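Long-range contacts in protein yojF (Bacillus subtilis, PDB 1NJH), which is of unknown function but belongs to the DUF1806 family and is built mainly of an antiparallel beta sheet with a single helix, two copies forming the assembly: residues 16-21 with 91-96; 20-25 with 112-117; 53-58 with 72-77. One frame throughout, in Å; residues are numbered along the deposited sequence. Where two conformers were deposited one is given.

Contact 1: 16-21 with 91-96; sequences LERYAD and EENRLL
Tyr19 carries the polar side of this contact, reaching from the end of helix 9-18 to the backbone carbonyl of Asn93. Its hydroxyl donates to Asn93 O, which lies at the ring edge, in plane with the phenol; the OH to O separation is refined at 2.3 Å, shorter than a normal hydrogen bond, so its length is doubtful. Next to it, Arg18 and Asn93 approach from opposite directions, their guanidinium and amide planes 22° apart, and in the conformer given Arg18 NH1 stands 2.9 Å from Asn93 OD1. Asn93 has CG anti to its own nitrogen (chi1 -170°), which brings the amide toward the Arg18 guanidinium and the Tyr19 hydroxyl, and its ND2 bonds to Glu114 OE2. Losing this amide to an alanine here would probably leave Glu114 OE2 without the ND2 donor and, as a lesser effect, take a nearby oxygen from Arg18 NH1.

The apolar contacts lie on the inner side. Leu95 CB sits 3.8 Å from Tyr19 CE2, while Leu95 CD2 meets Leu16 CD2 methyl to methyl at 3.6 Å. Ile112 touches both Leu16 and Tyr19, so the leucine pair and the phenol belong to one buried layer, with Tyr87 and Val89 also against Leu95. The arrangement is a helix packed by its C-terminal turn on an antiparallel sheet, at the point where the loop 91-94 enters strand 95-101.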
loop_
_atom_site.group_PDB
_atom_site.type_symbol
_atom_site.label_atom_id
_atom_site.label_comp_id
_atom_site.label_asym_id
_atom_site.label_seq_id
_atom_site.Cartn_x
_atom_site.Cartn_y
_atom_site.Cartn_z
ATOM N N LEU A 16 0.139 15.342 10.823
ATOM C CA LEU A 16 0.509 13.949 11.045
ATOM C C LEU A 16 0.613 13.650 12.536
ATOM O O LEU A 16 0.109 12.635 13.008
ATOM C CB LEU A 16 1.839 13.615 10.357
ATOM C CG LEU A 16 1.897 13.618 8.822
ATOM C CD1 LEU A 16 3.362 13.540 8.364
ATOM C CD2 LEU A 16 1.122 12.432 8.241
ATOM N N GLU A 17 1.262 14.535 13.287
ATOM C CA GLU A 17 1.421 14.322 14.721
ATOM C C GLU A 17 0.066 14.309 15.420
ATOM O O GLU A 17 -0.098 13.706 16.479
ATOM C CB GLU A 17 2.336 15.411 15.293
ATOM C CG GLU A 17 3.622 15.498 14.498
ATOM C CD GLU A 17 4.572 16.579 14.956
ATOM O OE1 GLU A 17 4.102 17.637 15.430
ATOM O OE2 GLU A 17 5.797 16.378 14.807
ATOM N N ARG A 18 -0.906 14.967 14.802
ATOM C CA ARG A 18 -2.257 15.041 15.334
ATOM C C ARG A 18 -2.889 13.651 15.439
ATOM O O ARG A 18 -3.544 13.330 16.431
ATOM C CB ARG A 18 -3.108 15.922 14.418
ATOM C CG ARG A 18 -4.532 16.167 14.882
ATOM C CD ARG A 18 -5.355 16.744 13.738
ATOM N NE ARG A 18 -4.660 17.845 13.072
ATOM C CZ ARG A 18 -5.028 18.370 11.908
ATOM N NH1 ARG A 18 -6.090 17.898 11.271
ATOM N NH2 ARG A 18 -4.329 19.365 11.378
ATOM N N TYR A 19 -2.673 12.827 14.416
ATOM C CA TYR A 19 -3.246 11.480 14.364
ATOM C C TYR A 19 -2.370 10.395 14.977
ATOM O O TYR A 19 -2.743 9.225 14.960
ATOM C CB TYR A 19 -3.537 11.067 12.914
ATOM C CG TYR A 19 -4.449 11.990 12.153
ATOM C CD1 TYR A 19 -5.831 11.941 12.321
ATOM C CD2 TYR A 19 -3.925 12.924 11.263
ATOM C CE1 TYR A 19 -6.671 12.810 11.611
ATOM C CE2 TYR A 19 -4.748 13.791 10.559
ATOM C CZ TYR A 19 -6.117 13.731 10.737
ATOM O OH TYR A 19 -6.914 14.618 10.051
ATOM N N ALA A 20 -1.206 10.765 15.505
ATOM C CA ALA A 20 -0.319 9.772 16.108
ATOM C C ALA A 20 -0.843 9.253 17.447
ATOM O O ALA A 20 -1.514 9.977 18.182
ATOM C CB ALA A 20 1.076 10.368 16.298
ATOM N N ASP A 21 -0.554 7.986 17.726
ATOM C CA ASP A 21 -0.897 7.307 18.972
ATOM C C ASP A 21 -2.323 6.856 19.221
ATOM O O ASP A 21 -2.669 6.444 20.331
ATOM C CB ASP A 21 -0.379 8.135 20.154
ATOM C CG ASP A 21 1.120 8.347 20.078
ATOM O OD1 ASP A 21 1.830 7.354 19.831
ATOM O OD2 ASP A 21 1.587 9.493 20.255
ATOM N N GLU A 91 -13.362 18.867 5.637
ATOM C CA GLU A 91 -14.385 19.150 6.635
ATOM C C GLU A 91 -14.510 18.053 7.681
ATOM O O GLU A 91 -14.945 18.305 8.810
ATOM C CB GLU A 91 -15.738 19.368 5.949
ATOM C CG GLU A 91 -16.128 18.284 4.949
ATOM C CD GLU A 91 -15.344 18.364 3.642
ATOM O OE1 GLU A 91 -15.611 17.545 2.735
ATOM O OE2 GLU A 91 -14.467 19.245 3.518
ATOM N N GLU A 92 -14.130 16.834 7.307
ATOM C CA GLU A 92 -14.199 15.706 8.228
ATOM C C GLU A 92 -12.880 15.548 8.968
ATOM O O GLU A 92 -12.662 14.563 9.675
ATOM C CB GLU A 92 -14.539 14.426 7.466
ATOM C CG GLU A 92 -15.975 14.386 6.970
ATOM C CD GLU A 92 -16.206 13.295 5.948
ATOM O OE1 GLU A 92 -15.872 12.125 6.235
ATOM O OE2 GLU A 92 -16.725 13.609 4.855
ATOM N N ASN A 93 -12.011 16.540 8.812
ATOM C CA ASN A 93 -10.714 16.531 9.465
ATOM C C ASN A 93 -9.877 15.339 9.000
ATOM O O ASN A 93 -9.210 14.683 9.800
ATOM C CB ASN A 93 -10.887 16.481 10.983
ATOM C CG ASN A 93 -9.586 16.707 11.718
ATOM O OD1 ASN A 93 -8.950 17.750 11.568
ATOM N ND2 ASN A 93 -9.182 15.730 12.519
ATOM N N ARG A 94 -9.917 15.053 7.707
ATOM C CA ARG A 94 -9.124 13.946 7.188
ATOM C C ARG A 94 -7.963 14.539 6.412
ATOM O O ARG A 94 -8.154 15.432 5.578
ATOM C CB ARG A 94 -9.977 13.046 6.282
ATOM C CG ARG A 94 -11.154 12.417 6.993
ATOM C CD ARG A 94 -11.958 11.525 6.062
ATOM N NE ARG A 94 -12.424 12.231 4.871
ATOM C CZ ARG A 94 -13.234 11.696 3.964
ATOM N NH1 ARG A 94 -13.668 10.451 4.118
ATOM N NH2 ARG A 94 -13.599 12.397 2.897
ATOM N N LEU A 95 -6.752 14.062 6.704
ATOM C CA LEU A 95 -5.573 14.546 6.011
ATOM C C LEU A 95 -5.463 13.791 4.690
ATOM O O LEU A 95 -5.275 12.567 4.658
ATOM C CB LEU A 95 -4.304 14.332 6.861
ATOM C CG LEU A 95 -2.942 14.614 6.205
ATOM C CD1 LEU A 95 -2.828 16.098 5.846
ATOM C CD2 LEU A 95 -1.813 14.233 7.174
ATOM N N LEU A 96 -5.605 14.542 3.606
ATOM C CA LEU A 96 -5.535 14.007 2.251
ATOM C C LEU A 96 -4.279 14.487 1.548
ATOM O O LEU A 96 -4.048 15.691 1.422
ATOM C CB LEU A 96 -6.751 14.467 1.441
ATOM C CG LEU A 96 -8.099 14.343 2.142
ATOM C CD1 LEU A 96 -9.182 14.793 1.193
ATOM C CD2 LEU A 96 -8.326 12.922 2.606
#

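Contact 2: 20-25 with 112-117; sequences ADRPVY and ISEKPF
Tyr25 and Ser113 form an antiparallel hydrogen-bonded pair. Tyr25 N donates to Ser113 O at 2.7 Å with an almost straight N-H...O angle of 178°, and Ser113 N returns a bond to Tyr25 O at 3.0 Å. Tyr25 CG lies beside the backbone N and opposite the carbonyl carbon (chi1 -70°), which lays the phenol against Pro116: Pro116 CG is 3.7 Å from the ring centroid and 21° off its normal, a CH-pi contact over one face, while Ser113 O and Glu114 O lie at the ring edge. Phe117 turns its own edge to the backbone, CE2 being 3.6 Å from Tyr25 O.

Further out, Val24 CG2 touches Ile112 CG2 at 3.9 Å. At the solvent side Arg22 NE and Glu114 OE1 form a salt bridge at 3.4 Å whose hydrogen bond is weak; a water that donates to OE1 also takes a weak bond from NE, and a second water joins Pro23 O to Glu114 O. Arg22 NH1 donates to Arg18 O, and Phe117 N to Asn52 OD1.

The contact pairs the start of strand 24-32 with the end of strand 106-113. Tyr19, just past helix 9-18, covers Val24 and Ile112, strand 45-63 flanks strand 24-32 through Val24 and Val55, and Glu76 of the second subunit packs on Pro116.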
loop_
_atom_site.group_PDB
_atom_site.type_symbol
_atom_site.label_atom_id
_atom_site.label_comp_id
_atom_site.label_asym_id
_atom_site.label_seq_id
_atom_site.Cartn_x
_atom_site.Cartn_y
_atom_site.Cartn_z
ATOM N N ALA A 20 -1.206 10.765 15.505
ATOM C CA ALA A 20 -0.319 9.772 16.108
ATOM C C ALA A 20 -0.843 9.253 17.447
ATOM O O ALA A 20 -1.514 9.977 18.182
ATOM C CB ALA A 20 1.076 10.368 16.298
ATOM N N ASP A 21 -0.554 7.986 17.726
ATOM C CA ASP A 21 -0.897 7.307 18.972
ATOM C C ASP A 21 -2.323 6.856 19.221
ATOM O O ASP A 21 -2.669 6.444 20.331
ATOM C CB ASP A 21 -0.379 8.135 20.154
ATOM C CG ASP A 21 1.120 8.347 20.078
ATOM O OD1 ASP A 21 1.830 7.354 19.831
ATOM O OD2 ASP A 21 1.587 9.493 20.255
ATOM N N ARG A 22 -3.153 6.929 18.194
ATOM C CA ARG A 22 -4.520 6.451 18.312
ATOM C C ARG A 22 -4.855 5.774 16.992
ATOM O O ARG A 22 -4.279 6.106 15.952
ATOM C CB ARG A 22 -5.494 7.595 18.599
ATOM C CG ARG A 22 -5.690 8.602 17.484
ATOM C CD ARG A 22 -7.002 9.344 17.717
ATOM N NE ARG A 22 -7.179 10.477 16.821
ATOM C CZ ARG A 22 -6.387 11.543 16.815
ATOM N NH1 ARG A 22 -5.367 11.609 17.661
ATOM N NH2 ARG A 22 -6.613 12.539 15.967
ATOM N N PRO A 23 -5.779 4.805 17.018
ATOM C CA PRO A 23 -6.177 4.079 15.808
ATOM C C PRO A 23 -6.738 4.988 14.727
ATOM O O PRO A 23 -7.613 5.807 14.996
ATOM C CB PRO A 23 -7.231 3.102 16.327
ATOM C CG PRO A 23 -6.807 2.867 17.753
ATOM C CD PRO A 23 -6.461 4.259 18.203
ATOM N N VAL A 24 -6.224 4.855 13.509
ATOM C CA VAL A 24 -6.721 5.643 12.392
ATOM C C VAL A 24 -6.858 4.739 11.182
ATOM O O VAL A 24 -6.371 3.611 11.183
ATOM C CB VAL A 24 -5.791 6.839 12.049
ATOM C CG1 VAL A 24 -5.798 7.825 13.209
ATOM C CG2 VAL A 24 -4.373 6.353 11.738
ATOM N N TYR A 25 -7.574 5.219 10.176
ATOM C CA TYR A 25 -7.755 4.450 8.960
ATOM C C TYR A 25 -6.888 5.068 7.881
ATOM O O TYR A 25 -6.777 6.289 7.785
ATOM C CB TYR A 25 -9.218 4.483 8.521
ATOM C CG TYR A 25 -10.114 3.694 9.439
ATOM C CD1 TYR A 25 -10.655 4.279 10.584
ATOM C CD2 TYR A 25 -10.395 2.355 9.183
ATOM C CE1 TYR A 25 -11.460 3.548 11.447
ATOM C CE2 TYR A 25 -11.194 1.612 10.045
ATOM C CZ TYR A 25 -11.724 2.219 11.173
ATOM O OH TYR A 25 -12.531 1.499 12.022
ATOM N N ILE A 112 -5.403 9.869 5.637
ATOM C CA ILE A 112 -5.522 9.427 7.023
ATOM C C ILE A 112 -6.806 9.996 7.621
ATOM O O ILE A 112 -7.065 11.188 7.487
ATOM C CB ILE A 112 -4.301 9.939 7.845
ATOM C CG1 ILE A 112 -3.006 9.489 7.157
ATOM C CG2 ILE A 112 -4.387 9.444 9.283
ATOM C CD1 ILE A 112 -1.716 10.020 7.758
ATOM N N SER A 113 -7.572 9.144 8.300
ATOM C CA SER A 113 -8.841 9.545 8.909
ATOM C C SER A 113 -9.114 8.782 10.197
ATOM O O SER A 113 -8.667 7.650 10.366
ATOM C CB SER A 113 -9.982 9.290 7.919
ATOM O OG SER A 113 -11.246 9.677 8.456
ATOM N N GLU A 114 -9.855 9.404 11.111
ATOM C CA GLU A 114 -10.205 8.757 12.360
ATOM C C GLU A 114 -11.355 7.777 12.111
ATOM O O GLU A 114 -11.617 6.887 12.917
ATOM C CB GLU A 114 -10.618 9.804 13.394
ATOM C CG GLU A 114 -9.586 10.899 13.587
ATOM C CD GLU A 114 -10.049 11.985 14.539
ATOM O OE1 GLU A 114 -10.213 11.690 15.741
ATOM O OE2 GLU A 114 -10.253 13.131 14.082
ATOM N N LYS A 115 -12.032 7.935 10.979
ATOM C CA LYS A 115 -13.143 7.057 10.635
ATOM C C LYS A 115 -12.911 6.406 9.278
ATOM O O LYS A 115 -12.148 6.916 8.470
ATOM C CB LYS A 115 -14.447 7.852 10.581
ATOM C CG LYS A 115 -14.889 8.424 11.909
ATOM C CD LYS A 115 -16.141 9.255 11.715
ATOM C CE LYS A 115 -16.568 9.936 12.999
ATOM N NZ LYS A 115 -17.738 10.821 12.742
ATOM N N PRO A 116 -13.575 5.270 9.010
ATOM C CA PRO A 116 -13.423 4.571 7.731
ATOM C C PRO A 116 -13.733 5.462 6.532
ATOM O O PRO A 116 -14.620 6.330 6.581
ATOM C CB PRO A 116 -14.441 3.426 7.838
ATOM C CG PRO A 116 -14.468 3.139 9.293
ATOM C CD PRO A 116 -14.478 4.521 9.903
ATOM N N PHE A 117 -13.011 5.243 5.443
ATOM C CA PHE A 117 -13.269 5.992 4.221
ATOM C C PHE A 117 -14.409 5.281 3.493
ATOM O O PHE A 117 -14.396 4.060 3.372
ATOM C CB PHE A 117 -12.043 5.964 3.314
ATOM C CG PHE A 117 -10.927 6.841 3.774
ATOM C CD1 PHE A 117 -10.925 8.193 3.463
ATOM C CD2 PHE A 117 -9.890 6.322 4.550
ATOM C CE1 PHE A 117 -9.900 9.031 3.922
ATOM C CE2 PHE A 117 -8.863 7.146 5.010
ATOM C CZ PHE A 117 -8.867 8.494 4.700
HETATM O O HOH W 1 -9.981 9.404 16.753
HETATM O O HOH W 2 -10.336 5.613 14.712
#

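Contact 3: 53-58 with 72-77; sequences AKVTYH and LKTEEG
Both rings of segment 53-58 present a face to segment 72-77. Leu72 CD2 stands over the centre of the Tyr57 ring, 4.1 Å from its centroid and 7° off the normal, a CH-pi contact, while Leu72 CD1 reaches CD2 of the same ring. The His58 ring has Lys73 O over the centre of one face, and its CE1 lies 3.4 Å from Lys73 CG, the two side chains running side by side. These strands form the beta hairpin 45-63/68-74, joined here near its open end, where Tyr57 and Thr74 make a non-hydrogen-bonded antiparallel pair with CA atoms only 4.0 Å apart and side chains that diverge.

Beside that pair, His58 N donates to Lys73 O at 3.0 Å, and Glu75 N makes a weak bond to Thr56 O. His58 has CG lodged between its nitrogen and carbonyl carbon (chi1 40°), which folds the imidazole back over the neighbouring strand, where NE2 bonds weakly to Thr74 O. From CA 55 to 58 and from CA 72 to 75 the two chains run 102° apart, and the chain turns a corner at His58. The hydroxyl of Tyr57 continues to Leu16 O on the helix. A water bridges Thr56 N and Glu75 OE1. Lys73 NZ curls back to Gly77 O at 2.8 Å, on the opposite face of that carbonyl from Thr74 N.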
loop_
_atom_site.group_PDB
_atom_site.type_symbol
_atom_site.label_atom_id
_atom_site.label_comp_id
_atom_site.label_asym_id
_atom_site.label_seq_id
_atom_site.Cartn_x
_atom_site.Cartn_y
_atom_site.Cartn_z
ATOM N N ALA A 53 -7.072 0.401 6.071
ATOM C CA ALA A 53 -6.177 -0.427 6.868
ATOM C C ALA A 53 -6.260 0.331 8.184
ATOM O O ALA A 53 -6.243 1.569 8.185
ATOM C CB ALA A 53 -4.744 -0.366 6.322
ATOM N N LYS A 54 -6.401 -0.387 9.292
ATOM C CA LYS A 54 -6.484 0.260 10.585
ATOM C C LYS A 54 -5.119 0.111 11.234
ATOM O O LYS A 54 -4.599 -1.000 11.360
ATOM C CB LYS A 54 -7.565 -0.399 11.451
ATOM C CG LYS A 54 -8.042 0.471 12.606
ATOM C CD LYS A 54 -9.131 -0.231 13.410
ATOM C CE LYS A 54 -9.684 0.669 14.500
ATOM N NZ LYS A 54 -10.296 1.898 13.933
ATOM N N VAL A 55 -4.531 1.236 11.609
ATOM C CA VAL A 55 -3.212 1.230 12.229
ATOM C C VAL A 55 -3.099 2.323 13.284
ATOM O O VAL A 55 -3.902 3.261 13.335
ATOM C CB VAL A 55 -2.082 1.504 11.188
ATOM C CG1 VAL A 55 -2.224 0.579 9.986
ATOM C CG2 VAL A 55 -2.126 2.958 10.747
ATOM N N THR A 56 -2.071 2.194 14.111
ATOM C CA THR A 56 -1.760 3.174 15.133
ATOM C C THR A 56 -0.276 3.453 14.924
ATOM O O THR A 56 0.531 2.539 15.039
ATOM C CB THR A 56 -1.962 2.605 16.548
ATOM O OG1 THR A 56 -3.353 2.339 16.758
ATOM C CG2 THR A 56 -1.477 3.603 17.586
ATOM N N TYR A 57 0.081 4.678 14.559
ATOM C CA TYR A 57 1.503 4.985 14.378
ATOM C C TYR A 57 1.986 5.884 15.504
ATOM O O TYR A 57 1.239 6.746 15.984
ATOM C CB TYR A 57 1.757 5.625 12.996
ATOM C CG TYR A 57 1.041 6.924 12.710
ATOM C CD1 TYR A 57 1.562 8.145 13.141
ATOM C CD2 TYR A 57 -0.107 6.945 11.908
ATOM C CE1 TYR A 57 0.969 9.356 12.770
ATOM C CE2 TYR A 57 -0.708 8.152 11.529
ATOM C CZ TYR A 57 -0.163 9.345 11.961
ATOM O OH TYR A 57 -0.717 10.536 11.576
ATOM N N HIS A 58 3.236 5.688 15.931
ATOM C CA HIS A 58 3.784 6.486 17.034
ATOM C C HIS A 58 4.802 7.554 16.642
ATOM O O HIS A 58 5.094 8.463 17.427
ATOM C CB HIS A 58 4.356 5.565 18.122
ATOM C CG HIS A 58 5.091 4.370 17.595
ATOM N ND1 HIS A 58 6.452 4.365 17.374
ATOM C CD2 HIS A 58 4.653 3.134 17.252
ATOM C CE1 HIS A 58 6.819 3.179 16.923
ATOM N NE2 HIS A 58 5.746 2.413 16.839
ATOM N N LEU A 72 5.487 6.704 8.242
ATOM C CA LEU A 72 4.744 6.524 9.489
ATOM C C LEU A 72 5.239 5.231 10.106
ATOM O O LEU A 72 5.233 4.205 9.434
ATOM C CB LEU A 72 3.240 6.371 9.187
ATOM C CG LEU A 72 2.552 7.416 8.307
ATOM C CD1 LEU A 72 1.079 7.019 8.126
ATOM C CD2 LEU A 72 2.664 8.797 8.965
ATOM N N LYS A 73 5.660 5.256 11.370
ATOM C CA LYS A 73 6.117 4.037 12.029
ATOM C C LYS A 73 4.946 3.472 12.815
ATOM O O LYS A 73 4.508 4.075 13.804
ATOM C CB LYS A 73 7.277 4.322 12.997
ATOM C CG LYS A 73 7.829 3.057 13.633
ATOM C CD LYS A 73 8.611 2.224 12.627
ATOM C CE LYS A 73 8.981 0.849 13.182
ATOM N NZ LYS A 73 7.855 -0.145 13.215
ATOM N N THR A 74 4.443 2.318 12.387
ATOM C CA THR A 74 3.295 1.711 13.047
ATOM C C THR A 74 3.741 0.776 14.154
ATOM O O THR A 74 4.951 0.604 14.410
ATOM C CB THR A 74 2.420 0.911 12.044
ATOM O OG1 THR A 74 3.179 -0.195 11.543
ATOM C CG2 THR A 74 1.983 1.792 10.875
ATOM N N GLU A 75 2.749 0.171 14.803
ATOM C CA GLU A 75 2.965 -0.761 15.895
ATOM C C GLU A 75 4.134 -1.692 15.596
ATOM O O GLU A 75 5.078 -1.775 16.373
ATOM C CB GLU A 75 1.681 -1.560 16.148
ATOM C CG GLU A 75 0.511 -0.688 16.610
ATOM C CD GLU A 75 -0.782 -1.464 16.806
ATOM O OE1 GLU A 75 -1.359 -1.940 15.803
ATOM O OE2 GLU A 75 -1.225 -1.597 17.968
ATOM N N GLU A 76 4.088 -2.387 14.467
ATOM C CA GLU A 76 5.194 -3.273 14.127
ATOM C C GLU A 76 5.584 -3.246 12.662
ATOM O O GLU A 76 6.151 -4.207 12.138
ATOM C CB GLU A 76 4.894 -4.706 14.585
ATOM C CG GLU A 76 3.519 -5.241 14.267
ATOM C CD GLU A 76 3.189 -6.485 15.093
ATOM O OE1 GLU A 76 4.102 -7.304 15.336
ATOM O OE2 GLU A 76 2.013 -6.652 15.484
ATOM N N GLY A 77 5.306 -2.118 12.016
ATOM C CA GLY A 77 5.624 -1.962 10.614
ATOM C C GLY A 77 5.845 -0.528 10.181
ATOM O O GLY A 77 6.174 0.353 10.992
HETATM O O HOH W 3 -0.466 -0.577 13.644
#

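Overall arrangement
From the N terminus, helix 9-18 runs into residues 16-21, whose end overlaps 20-25, so contacts 1 and 2 begin on adjoining parts of the chain. Contact 2 closes the longest loop, returning only at 112-117; contact 1 closes a shorter one at 91-96. The two overlap along the chain rather than nest, and contact 3, confined to the hairpin 45-63/68-74 and the turn after it, is nested inside both. In space, contacts 1 and 2 have centres about 7 Å apart and are joined by the neighbouring strands 95-101 and 106-113. Strand 24-32, pairing with strand 45-63, links contact 2 to contact 3, and Tyr57 ties the hairpin to the helix end. Contacts 2 and 3 also reach the second subunit.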